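Local structure of multicopper oxidase (Uncultured bacterium, 4E9Y) at residues Ile37-Gly42 and Gly120-Asp125. The protein probably couples one-electron oxidation of substrates to the reduction of O2 to water at copper centres, as a two-domain, trimeric multicopper oxidase. Sequence-based numbering, arbitrary orientation.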
# COMPACT_ATOMS: atom_id res chain seq x y z
N ILE A 37 3.70 -22.35 -15.58
CA ILE A 37 4.90 -23.20 -15.55
C ILE A 37 5.00 -23.75 -14.14
O ILE A 37 5.02 -22.95 -13.19
CB ILE A 37 6.18 -22.43 -15.95
CG1 ILE A 37 6.08 -21.84 -17.33
CG2 ILE A 37 7.38 -23.36 -15.73
CD1 ILE A 37 7.27 -20.99 -17.77
N HIS A 38 5.03 -25.05 -13.98
CA HIS A 38 4.98 -25.68 -12.66
C HIS A 38 6.11 -26.69 -12.59
O HIS A 38 6.11 -27.66 -13.37
CB HIS A 38 3.61 -26.36 -12.47
CG HIS A 38 3.31 -26.76 -11.07
ND1 HIS A 38 2.17 -27.47 -10.71
CD2 HIS A 38 4.00 -26.56 -9.91
CE1 HIS A 38 2.20 -27.67 -9.40
NE2 HIS A 38 3.28 -27.13 -8.87
N VAL A 39 7.09 -26.47 -11.73
CA VAL A 39 8.28 -27.32 -11.67
C VAL A 39 8.57 -27.63 -10.22
O VAL A 39 7.87 -27.13 -9.33
CB VAL A 39 9.47 -26.64 -12.37
CG1 VAL A 39 9.20 -26.35 -13.84
CG2 VAL A 39 9.87 -25.32 -11.72
N GLN A 40 9.56 -28.47 -9.98
CA GLN A 40 9.99 -28.81 -8.65
C GLN A 40 11.28 -28.10 -8.24
O GLN A 40 12.11 -27.86 -9.11
CB GLN A 40 10.22 -30.33 -8.60
CG GLN A 40 10.30 -30.91 -7.19
CD GLN A 40 10.18 -32.43 -7.25
OE1 GLN A 40 10.58 -33.04 -8.24
NE2 GLN A 40 9.62 -33.01 -6.20
N GLU A 41 11.39 -27.80 -6.94
CA GLU A 41 12.62 -27.24 -6.42
C GLU A 41 13.83 -28.05 -6.92
O GLU A 41 13.83 -29.28 -6.83
CB GLU A 41 12.54 -27.26 -4.90
CG GLU A 41 13.75 -26.68 -4.20
CD GLU A 41 13.68 -26.76 -2.69
OE1 GLU A 41 12.72 -27.29 -2.09
OE2 GLU A 41 14.65 -26.27 -2.07
N GLY A 42 14.82 -27.36 -7.47
CA GLY A 42 16.04 -27.96 -7.98
C GLY A 42 15.96 -28.36 -9.43
O GLY A 42 16.99 -28.74 -10.04
N GLY A 120 2.91 -14.22 -16.51
CA GLY A 120 2.28 -15.48 -16.18
C GLY A 120 2.89 -16.05 -14.92
O GLY A 120 3.90 -15.51 -14.42
N PRO A 121 2.32 -17.11 -14.35
CA PRO A 121 2.77 -17.66 -13.08
C PRO A 121 3.81 -18.76 -13.22
O PRO A 121 3.74 -19.56 -14.16
CB PRO A 121 1.48 -18.27 -12.50
CG PRO A 121 0.74 -18.74 -13.74
CD PRO A 121 1.14 -17.83 -14.88
N LEU A 122 4.74 -18.80 -12.29
CA LEU A 122 5.81 -19.78 -12.23
C LEU A 122 5.80 -20.36 -10.82
O LEU A 122 6.19 -19.68 -9.88
CB LEU A 122 7.17 -19.13 -12.58
CG LEU A 122 8.40 -19.98 -12.27
CD1 LEU A 122 8.38 -21.33 -12.98
CD2 LEU A 122 9.66 -19.19 -12.64
N ILE A 123 5.33 -21.59 -10.70
CA ILE A 123 5.18 -22.22 -9.40
C ILE A 123 6.26 -23.25 -9.19
O ILE A 123 6.37 -24.21 -9.97
CB ILE A 123 3.77 -22.87 -9.27
CG1 ILE A 123 2.66 -21.89 -9.60
CG2 ILE A 123 3.64 -23.49 -7.90
CD1 ILE A 123 2.68 -20.64 -8.71
N VAL A 124 7.05 -23.06 -8.13
CA VAL A 124 8.13 -23.98 -7.84
C VAL A 124 7.75 -24.75 -6.59
O VAL A 124 7.65 -24.17 -5.50
CB VAL A 124 9.49 -23.26 -7.63
CG1 VAL A 124 10.57 -24.28 -7.29
CG2 VAL A 124 9.87 -22.47 -8.87
N ASP A 125 7.50 -26.05 -6.70
CA ASP A 125 7.11 -26.77 -5.49
C ASP A 125 8.27 -27.02 -4.54
O ASP A 125 9.28 -27.61 -4.94
CB ASP A 125 6.54 -28.16 -5.79
CG ASP A 125 5.13 -28.17 -6.33
OD1 ASP A 125 4.52 -27.10 -6.50
OD2 ASP A 125 4.61 -29.27 -6.60
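The side chains of Ile37 and Leu122 cross obliquely on one face of two parallel strands, CG2 of Ile37 lying 3.6 Å from CD1 of Leu122. Val39 and Val124 extend this apolar face, with 4.0 Å between their CG2 atoms. Leu101 of the next strand touches Leu122 and Val124, and Phe6 and Met8 of strand 3-18 touch Ile37. The opposite face carries His38, Ile123 and Asp125. His38 has CG anti to the backbone N (chi1 -167°), and this carries the ring past Ile123, whose CG2 lies 3.7 Å from His38 CD2. His38 NE2 donates a 2.7 Å hydrogen bond to Asp125 OD1. The oxygen lies in the ring plane, but the donor stands above the carboxylate plane, the two planes being 75° apart. Tyr305 holds OD2 through its hydroxyl and meets the His38 ring edge to face. The pairing belongs to a cupredoxin-like domain, in which strands 36-40 and 119-125 are sheet neighbours. Four backbone hydrogen bonds join them, beginning with Ile37 N to Pro121 O (3.1 Å). Glu41 N, just past the strand end, adds a fifth to Asp125 O (2.9 Å). The partly exposed end is looser at Gln40, whose CG comes only within 4.1 Å of Asp125 O. The extended Glu41 accepts a hydrogen bond from Lys127 N at OE1.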